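Local structure of chloride intracellular channel exc-4 (2YV9) at residues Met188-His200 and Leu221-Phe234. The protein may insert into membranes to form chloride channels and is required to regulate the lumen size of the growing excretory canal in Caenorhabditis elegans. Residues are numbered along the deposited sequence; the frame is centred on the assembly and turned at random.
Sequences MTEYDCELMPRLH and LWAYILTAYRTAAF
Tyr224 and Asp192, and farther along Tyr229 and His200, are joined by hydrogen bonds. Tyr224 OH donates to Asp192 OD1 over 2.6 Å, meeting the lone pair that faces away from the other carboxylate oxygen; OD1 lies at the edge of the phenol ring, in its plane, while the carboxylate plane is turned 42° from the ring. OD1 also accepts from Leu183 N, while Asp192 OD2 takes Thr189 N at 2.7 Å within a capping box, and the buried carboxylate is thereby gripped at both oxygens. His200 ND1 and Tyr229 OH lie 2.7 Å apart in a hydrogen bond made at the imidazole edge, in its plane.

Apolar packing fills the space between these bonds. Met196, extended beyond CG, lays its CE over one face of the Tyr224 ring, 3.9 Å from the centroid, a CH-pi contact, while its SD rests on Ala228 CB. Leu199 CD1 abuts the ring edge at Tyr224 CD2, 3.6 Å away, and Leu195 CD2 approaches Tyr224 CE2. With CG swung anti to the backbone N (chi1 176°), Tyr224 reaches across as a knob among Asp192, Leu195, Met196 and Leu199; Met196 returns the gesture among Tyr224, Thr227, Ala228 and Phe234. A phenylalanine in place of Tyr224 would probably leave Asp192 OD1 without its phenolic donor.

Among the aromatic groups, Phe234 points its edge at the face of His200 in a T-shaped pair, centroids 5.6 Å apart, and Tyr229 completes the cluster.

Reciprocal knobs-into-holes packing where segments 190-200 and 221-228 cross steeply (-104°), with Phe234 added from the following short helix and a capping box opening one helix, exemplifies how helices interlock in the all-helical C-terminal domain of the GST fold adopted by CLIC proteins.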
ATOM      1  N   MET A 188     -11.553   9.365  17.985  1.00 22.30           N
ATOM      2  CA  MET A 188     -10.612   8.434  17.334  1.00 20.41           C
ATOM      3  C   MET A 188     -10.138   9.042  16.028  1.00 23.66           C
ATOM      4  O   MET A 188     -10.944   9.558  15.269  1.00 27.80           O
ATOM      5  CB  MET A 188     -11.305   7.104  17.045  1.00 22.57           C
ATOM      6  CG  MET A 188     -10.329   6.006  16.591  1.00 25.10           C
ATOM      7  SD  MET A 188     -11.152   4.457  16.148  1.00 26.30           S
ATOM      8  CE  MET A 188     -11.838   4.892  14.566  1.00 27.51           C
ATOM      9  N   THR A 189      -8.824   8.970  15.751  1.00 20.79           N
ATOM     10  CA  THR A 189      -8.268   9.466  14.521  1.00 19.69           C
ATOM     11  C   THR A 189      -7.461   8.357  13.842  1.00 20.08           C
ATOM     12  O   THR A 189      -7.274   7.290  14.411  1.00 24.31           O
ATOM     13  CB  THR A 189      -7.334  10.690  14.741  1.00 23.12           C
ATOM     14  OG1 THR A 189      -6.170  10.334  15.522  1.00 23.59           O
ATOM     15  CG2 THR A 189      -8.101  11.865  15.406  1.00 25.10           C
ATOM     16  N   GLU A 190      -6.927   8.662  12.653  1.00 19.91           N
ATOM     17  CA  GLU A 190      -6.090   7.697  11.936  1.00 19.98           C
ATOM     18  C   GLU A 190      -4.880   7.246  12.780  1.00 24.53           C
ATOM     19  O   GLU A 190      -4.466   6.073  12.722  1.00 22.97           O
ATOM     20  CB  GLU A 190      -5.686   8.212  10.558  1.00 24.60           C
ATOM     21  CG  GLU A 190      -4.339   8.998  10.482  1.00 26.05           C
ATOM     22  CD  GLU A 190      -4.478  10.452  10.787  1.00 33.20           C
ATOM     23  OE1 GLU A 190      -3.559  11.233  10.382  1.00 27.20           O
ATOM     24  OE2 GLU A 190      -5.482  10.816  11.432  1.00 30.87           O
ATOM     25  N   TYR A 191      -4.350   8.128  13.632  1.00 21.46           N
ATOM     26  CA  TYR A 191      -3.229   7.756  14.471  1.00 24.06           C
ATOM     27  C   TYR A 191      -3.577   6.658  15.474  1.00 21.86           C
ATOM     28  O   TYR A 191      -2.753   5.800  15.746  1.00 22.74           O
ATOM     29  CB  TYR A 191      -2.629   8.951  15.133  1.00 23.92           C
ATOM     30  CG  TYR A 191      -2.087   9.933  14.113  1.00 22.52           C
ATOM     31  CD1 TYR A 191      -1.086   9.580  13.247  1.00 27.77           C
ATOM     32  CD2 TYR A 191      -2.565  11.248  14.068  1.00 24.96           C
ATOM     33  CE1 TYR A 191      -0.564  10.474  12.334  1.00 30.86           C
ATOM     34  CE2 TYR A 191      -2.084  12.147  13.120  1.00 23.59           C
ATOM     35  CZ  TYR A 191      -1.043  11.765  12.275  1.00 27.96           C
ATOM     36  OH  TYR A 191      -0.480  12.618  11.340  1.00 33.00           O
ATOM     37  N   ASP A 192      -4.802   6.661  16.016  1.00 19.73           N
ATOM     38  CA  ASP A 192      -5.286   5.542  16.843  1.00 20.12           C
ATOM     39  C   ASP A 192      -5.407   4.285  16.039  1.00 18.32           C
ATOM     40  O   ASP A 192      -5.173   3.180  16.561  1.00 21.91           O
ATOM     41  CB  ASP A 192      -6.618   5.887  17.406  1.00 19.61           C
ATOM     42  CG  ASP A 192      -6.536   7.201  18.213  1.00 25.76           C
ATOM     43  OD1 ASP A 192      -5.749   7.265  19.180  1.00 24.18           O
ATOM     44  OD2 ASP A 192      -7.205   8.193  17.816  1.00 24.10           O
ATOM     45  N   CYS A 193      -5.810   4.462  14.786  1.00 18.50           N
ATOM     46  CA  CYS A 193      -6.020   3.332  13.889  1.00 17.58           C
ATOM     47  C   CYS A 193      -4.663   2.652  13.578  1.00 20.13           C
ATOM     48  O   CYS A 193      -4.634   1.469  13.190  1.00 23.11           O
ATOM     49  CB  CYS A 193      -6.742   3.729  12.673  1.00 18.44           C
ATOM     50  SG  CYS A 193      -8.440   4.303  13.040  1.00 22.28           S
ATOM     51  N   GLU A 194      -3.550   3.371  13.812  1.00 21.74           N
ATOM     52  CA  GLU A 194      -2.190   2.850  13.642  1.00 16.84           C
ATOM     53  C   GLU A 194      -1.568   2.386  14.971  1.00 20.60           C
ATOM     54  O   GLU A 194      -1.001   1.291  15.077  1.00 22.06           O
ATOM     55  CB  GLU A 194      -1.314   3.905  12.996  1.00 20.68           C
ATOM     56  CG  GLU A 194      -1.851   4.242  11.604  1.00 21.75           C
ATOM     57  CD  GLU A 194      -1.339   5.549  11.031  1.00 26.92           C
ATOM     58  OE1 GLU A 194      -0.506   6.219  11.686  1.00 24.30           O
ATOM     59  OE2 GLU A 194      -1.742   5.855   9.875  1.00 26.89           O
ATOM     60  N   LEU A 195      -1.668   3.214  15.990  1.00 18.29           N
ATOM     61  CA  LEU A 195      -1.031   2.882  17.298  1.00 16.53           C
ATOM     62  C   LEU A 195      -1.750   1.787  18.059  1.00 18.77           C
ATOM     63  O   LEU A 195      -1.108   0.982  18.693  1.00 23.66           O
ATOM     64  CB  LEU A 195      -1.022   4.153  18.186  1.00 17.68           C
ATOM     65  CG  LEU A 195      -0.261   4.023  19.495  1.00 20.20           C
ATOM     66  CD1 LEU A 195       1.191   3.548  19.232  1.00 24.52           C
ATOM     67  CD2 LEU A 195      -0.304   5.386  20.262  1.00 20.88           C
ATOM     68  N   MET A 196      -3.090   1.774  18.094  1.00 19.25           N
ATOM     69  CA  MET A 196      -3.733   0.815  18.980  1.00 22.45           C
ATOM     70  C   MET A 196      -3.437  -0.628  18.469  1.00 22.01           C
ATOM     71  O   MET A 196      -3.016  -1.479  19.248  1.00 21.78           O
ATOM     72  CB  MET A 196      -5.229   1.089  19.131  1.00 22.49           C
ATOM     73  CG  MET A 196      -5.508   2.355  19.923  1.00 19.95           C
ATOM     74  SD  MET A 196      -7.318   2.694  19.907  1.00 23.59           S
ATOM     75  CE  MET A 196      -7.416   3.726  21.413  1.00 23.04           C
ATOM     76  N   PRO A 197      -3.594  -0.855  17.156  1.00 18.48           N
ATOM     77  CA  PRO A 197      -3.151  -2.243  16.713  1.00 17.73           C
ATOM     78  C   PRO A 197      -1.674  -2.552  17.005  1.00 25.11           C
ATOM     79  O   PRO A 197      -1.373  -3.624  17.482  1.00 23.01           O
ATOM     80  CB  PRO A 197      -3.452  -2.212  15.209  1.00 21.31           C
ATOM     81  CG  PRO A 197      -4.614  -1.191  15.081  1.00 24.39           C
ATOM     82  CD  PRO A 197      -4.231  -0.098  16.072  1.00 22.37           C
ATOM     83  N   ARG A 198      -0.779  -1.579  16.826  1.00 22.06           N
ATOM     84  CA  ARG A 198       0.644  -1.797  17.122  1.00 17.64           C
ATOM     85  C   ARG A 198       0.859  -2.137  18.614  1.00 17.68           C
ATOM     86  O   ARG A 198       1.608  -3.057  18.988  1.00 20.41           O
ATOM     87  CB  ARG A 198       1.496  -0.673  16.590  1.00 20.82           C
ATOM     88  CG  ARG A 198       1.532  -0.648  15.053  1.00 21.65           C
ATOM     89  CD  ARG A 198       2.218   0.611  14.461  1.00 24.05           C
ATOM     90  NE  ARG A 198       2.424   0.510  13.013  1.00 22.76           N
ATOM     91  CZ  ARG A 198       1.441   0.441  12.122  1.00 24.77           C
ATOM     92  NH1 ARG A 198       0.175   0.549  12.519  1.00 22.34           N
ATOM     93  NH2 ARG A 198       1.710   0.278  10.837  1.00 26.74           N
ATOM     94  N   LEU A 199       0.209  -1.381  19.489  1.00 18.67           N
ATOM     95  CA  LEU A 199       0.311  -1.660  20.899  1.00 22.81           C
ATOM     96  C   LEU A 199      -0.178  -3.055  21.241  1.00 19.93           C
ATOM     97  O   LEU A 199       0.459  -3.748  22.014  1.00 22.20           O
ATOM     98  CB  LEU A 199      -0.411  -0.598  21.711  1.00 22.66           C
ATOM     99  CG  LEU A 199       0.227   0.765  21.812  1.00 18.88           C
ATOM    100  CD1 LEU A 199      -0.742   1.805  22.491  1.00 23.05           C
ATOM    101  CD2 LEU A 199       1.568   0.748  22.650  1.00 21.03           C
ATOM    102  N   HIS A 200      -1.318  -3.438  20.684  1.00 22.32           N
ATOM    103  CA  HIS A 200      -1.892  -4.753  20.987  1.00 21.14           C
ATOM    104  C   HIS A 200      -0.984  -5.851  20.452  1.00 22.00           C
ATOM    105  O   HIS A 200      -0.725  -6.839  21.160  1.00 22.67           O
ATOM    106  CB  HIS A 200      -3.237  -4.899  20.327  1.00 22.39           C
ATOM    107  CG  HIS A 200      -3.947  -6.143  20.733  1.00 20.79           C
ATOM    108  ND1 HIS A 200      -4.271  -6.446  22.044  1.00 19.94           N
ATOM    109  CD2 HIS A 200      -4.346  -7.205  19.993  1.00 24.60           C
ATOM    110  CE1 HIS A 200      -4.853  -7.635  22.076  1.00 24.89           C
ATOM    111  NE2 HIS A 200      -4.908  -8.114  20.851  1.00 24.17           N
ATOM    112  N   LEU A 221      -0.711   5.138  29.344  1.00 23.91           N
ATOM    113  CA  LEU A 221      -0.632   4.257  28.166  1.00 22.66           C
ATOM    114  C   LEU A 221      -1.595   3.107  28.349  1.00 19.64           C
ATOM    115  O   LEU A 221      -2.272   2.709  27.391  1.00 24.15           O
ATOM    116  CB  LEU A 221       0.770   3.744  27.999  1.00 22.22           C
ATOM    117  CG  LEU A 221       1.040   2.775  26.844  1.00 23.81           C
ATOM    118  CD1 LEU A 221       0.787   3.466  25.577  1.00 20.46           C
ATOM    119  CD2 LEU A 221       2.458   2.245  26.931  1.00 27.85           C
ATOM    120  N   TRP A 222      -1.593   2.511  29.548  1.00 22.21           N
ATOM    121  CA  TRP A 222      -2.473   1.354  29.795  1.00 23.67           C
ATOM    122  C   TRP A 222      -3.910   1.803  29.725  1.00 24.35           C
ATOM    123  O   TRP A 222      -4.803   1.076  29.263  1.00 23.09           O
ATOM    124  CB  TRP A 222      -2.135   0.675  31.115  1.00 23.35           C
ATOM    125  CG  TRP A 222      -1.082  -0.393  30.964  1.00 22.77           C
ATOM    126  CD1 TRP A 222       0.195  -0.358  31.378  1.00 25.53           C
ATOM    127  CD2 TRP A 222      -1.286  -1.671  30.374  1.00 24.20           C
ATOM    128  NE1 TRP A 222       0.820  -1.558  31.094  1.00 24.70           N
ATOM    129  CE2 TRP A 222      -0.092  -2.364  30.452  1.00 21.29           C
ATOM    130  CE3 TRP A 222      -2.379  -2.282  29.769  1.00 22.19           C
ATOM    131  CZ2 TRP A 222       0.041  -3.654  29.914  1.00 25.57           C
ATOM    132  CZ3 TRP A 222      -2.251  -3.542  29.251  1.00 23.61           C
ATOM    133  CH2 TRP A 222      -1.083  -4.213  29.335  1.00 20.87           C
ATOM    134  N   ALA A 223      -4.189   3.033  30.174  1.00 25.76           N
ATOM    135  CA  ALA A 223      -5.525   3.564  30.008  1.00 20.51           C
ATOM    136  C   ALA A 223      -5.977   3.706  28.526  1.00 24.44           C
ATOM    137  O   ALA A 223      -7.128   3.476  28.162  1.00 27.15           O
ATOM    138  CB  ALA A 223      -5.676   4.913  30.700  1.00 24.35           C
ATOM    139  N   TYR A 224      -5.036   4.066  27.676  1.00 22.97           N
ATOM    140  CA  TYR A 224      -5.265   4.182  26.248  1.00 21.83           C
ATOM    141  C   TYR A 224      -5.472   2.769  25.641  1.00 20.16           C
ATOM    142  O   TYR A 224      -6.346   2.558  24.787  1.00 22.66           O
ATOM    143  CB  TYR A 224      -4.073   4.903  25.628  1.00 23.81           C
ATOM    144  CG  TYR A 224      -4.074   5.048  24.141  1.00 21.30           C
ATOM    145  CD1 TYR A 224      -4.760   6.090  23.504  1.00 21.28           C
ATOM    146  CD2 TYR A 224      -3.347   4.155  23.328  1.00 22.03           C
ATOM    147  CE1 TYR A 224      -4.782   6.194  22.176  1.00 22.93           C
ATOM    148  CE2 TYR A 224      -3.368   4.291  21.943  1.00 20.95           C
ATOM    149  CZ  TYR A 224      -4.023   5.330  21.384  1.00 20.93           C
ATOM    150  OH  TYR A 224      -4.052   5.489  20.037  1.00 20.35           O
ATOM    151  N   ILE A 225      -4.724   1.785  26.127  1.00 22.47           N
ATOM    152  CA  ILE A 225      -4.964   0.399  25.663  1.00 21.59           C
ATOM    153  C   ILE A 225      -6.380  -0.040  26.111  1.00 21.80           C
ATOM    154  O   ILE A 225      -7.163  -0.642  25.359  1.00 23.22           O
ATOM    155  CB  ILE A 225      -3.869  -0.531  26.187  1.00 20.71           C
ATOM    156  CG1 ILE A 225      -2.527  -0.167  25.508  1.00 22.72           C
ATOM    157  CG2 ILE A 225      -4.255  -2.025  25.941  1.00 24.06           C
ATOM    158  CD1 ILE A 225      -1.293  -0.714  26.191  1.00 20.10           C
ATOM    159  N   LEU A 226      -6.733   0.260  27.350  1.00 23.17           N
ATOM    160  CA  LEU A 226      -8.111   0.022  27.803  1.00 25.27           C
ATOM    161  C   LEU A 226      -9.142   0.710  26.913  1.00 25.33           C
ATOM    162  O   LEU A 226     -10.120   0.097  26.539  1.00 24.15           O
ATOM    163  CB  LEU A 226      -8.266   0.458  29.250  1.00 22.65           C
ATOM    164  CG  LEU A 226      -9.644   0.233  29.887  1.00 24.30           C
ATOM    165  CD1 LEU A 226     -10.252  -1.171  29.694  1.00 30.68           C
ATOM    166  CD2 LEU A 226      -9.563   0.619  31.416  1.00 30.74           C
ATOM    167  N   THR A 227      -8.888   1.964  26.555  1.00 23.83           N
ATOM    168  CA  THR A 227      -9.726   2.657  25.599  1.00 23.58           C
ATOM    169  C   THR A 227      -9.847   1.828  24.319  1.00 23.25           C
ATOM    170  O   THR A 227     -10.924   1.645  23.817  1.00 23.34           O
ATOM    171  CB  THR A 227      -9.227   4.073  25.371  1.00 24.07           C
ATOM    172  OG1 THR A 227      -9.331   4.760  26.635  1.00 25.50           O
ATOM    173  CG2 THR A 227     -10.044   4.764  24.329  1.00 27.02           C
ATOM    174  N   ALA A 228      -8.740   1.283  23.831  1.00 22.67           N
ATOM    175  CA  ALA A 228      -8.794   0.436  22.631  1.00 23.65           C
ATOM    176  C   ALA A 228      -9.792  -0.726  22.779  1.00 20.93           C
ATOM    177  O   ALA A 228     -10.602  -1.015  21.912  1.00 24.10           O
ATOM    178  CB  ALA A 228      -7.393  -0.155  22.361  1.00 21.23           C
ATOM    179  N   TYR A 229      -9.641  -1.404  23.885  1.00 20.18           N
ATOM    180  CA  TYR A 229     -10.404  -2.615  24.218  1.00 21.33           C
ATOM    181  C   TYR A 229     -11.859  -2.276  24.537  1.00 27.14           C
ATOM    182  O   TYR A 229     -12.627  -3.204  24.774  1.00 26.80           O
ATOM    183  CB  TYR A 229      -9.739  -3.302  25.410  1.00 24.20           C
ATOM    184  CG  TYR A 229      -8.330  -3.790  25.182  1.00 22.50           C
ATOM    185  CD1 TYR A 229      -7.816  -3.981  23.877  1.00 24.19           C
ATOM    186  CD2 TYR A 229      -7.538  -4.231  26.244  1.00 26.67           C
ATOM    187  CE1 TYR A 229      -6.509  -4.497  23.689  1.00 20.73           C
ATOM    188  CE2 TYR A 229      -6.271  -4.756  26.035  1.00 21.27           C
ATOM    189  CZ  TYR A 229      -5.772  -4.870  24.747  1.00 22.43           C
ATOM    190  OH  TYR A 229      -4.511  -5.400  24.552  1.00 22.93           O
ATOM    191  N   ARG A 230     -12.191  -0.973  24.582  1.00 25.07           N
ATOM    192  CA  ARG A 230     -13.593  -0.505  24.691  1.00 23.80           C
ATOM    193  C   ARG A 230     -14.129   0.247  23.438  1.00 28.22           C
ATOM    194  O   ARG A 230     -15.262   0.763  23.447  1.00 27.80           O
ATOM    195  CB  ARG A 230     -13.782   0.366  25.963  1.00 25.16           C
ATOM    196  CG  ARG A 230     -13.526  -0.351  27.283  1.00 28.37           C
ATOM    197  CD  ARG A 230     -13.544   0.669  28.433  1.00 40.62           C
ATOM    198  NE  ARG A 230     -13.382   0.078  29.758  1.00 53.42           N
ATOM    199  CZ  ARG A 230     -13.371   0.777  30.894  1.00 52.35           C
ATOM    200  NH1 ARG A 230     -13.495   2.102  30.875  1.00 70.18           N
ATOM    201  NH2 ARG A 230     -13.229   0.150  32.058  1.00 61.17           N
ATOM    202  N   THR A 231     -13.312   0.330  22.368  1.00 20.82           N
ATOM    203  CA  THR A 231     -13.657   1.005  21.140  1.00 24.96           C
ATOM    204  C   THR A 231     -14.097  -0.067  20.137  1.00 25.97           C
ATOM    205  O   THR A 231     -13.303  -0.917  19.735  1.00 24.34           O
ATOM    206  CB  THR A 231     -12.427   1.718  20.610  1.00 25.41           C
ATOM    207  OG1 THR A 231     -11.985   2.715  21.554  1.00 25.11           O
ATOM    208  CG2 THR A 231     -12.680   2.360  19.244  1.00 30.51           C
ATOM    209  N   ALA A 232     -15.371  -0.069  19.768  1.00 24.30           N
ATOM    210  CA  ALA A 232     -15.909  -1.062  18.887  1.00 26.24           C
ATOM    211  C   ALA A 232     -15.074  -1.167  17.612  1.00 22.67           C
ATOM    212  O   ALA A 232     -14.815  -2.270  17.169  1.00 27.77           O
ATOM    213  CB  ALA A 232     -17.412  -0.758  18.564  1.00 29.12           C
ATOM    214  N   ALA A 233     -14.647  -0.048  17.046  1.00 22.17           N
ATOM    215  CA  ALA A 233     -13.806  -0.076  15.791  1.00 23.12           C
ATOM    216  C   ALA A 233     -12.588  -0.980  15.960  1.00 24.55           C
ATOM    217  O   ALA A 233     -12.202  -1.712  15.041  1.00 25.10           O
ATOM    218  CB  ALA A 233     -13.367   1.317  15.395  1.00 23.15           C
ATOM    219  N   PHE A 234     -11.967  -0.898  17.116  1.00 21.15           N
ATOM    220  CA  PHE A 234     -10.824  -1.743  17.410  1.00 25.92           C
ATOM    221  C   PHE A 234     -11.222  -3.213  17.618  1.00 23.89           C
ATOM    222  O   PHE A 234     -10.624  -4.164  17.032  1.00 25.92           O
ATOM    223  CB  PHE A 234     -10.059  -1.218  18.623  1.00 23.23           C
ATOM    224  CG  PHE A 234      -8.922  -2.130  19.024  1.00 20.83           C
ATOM    225  CD1 PHE A 234      -7.702  -2.062  18.338  1.00 25.61           C
ATOM    226  CD2 PHE A 234      -9.100  -3.136  19.977  1.00 24.20           C
ATOM    227  CE1 PHE A 234      -6.693  -2.908  18.646  1.00 25.21           C
ATOM    228  CE2 PHE A 234      -8.039  -4.014  20.291  1.00 20.88           C
ATOM    229  CZ  PHE A 234      -6.839  -3.873  19.595  1.00 20.06           C
TER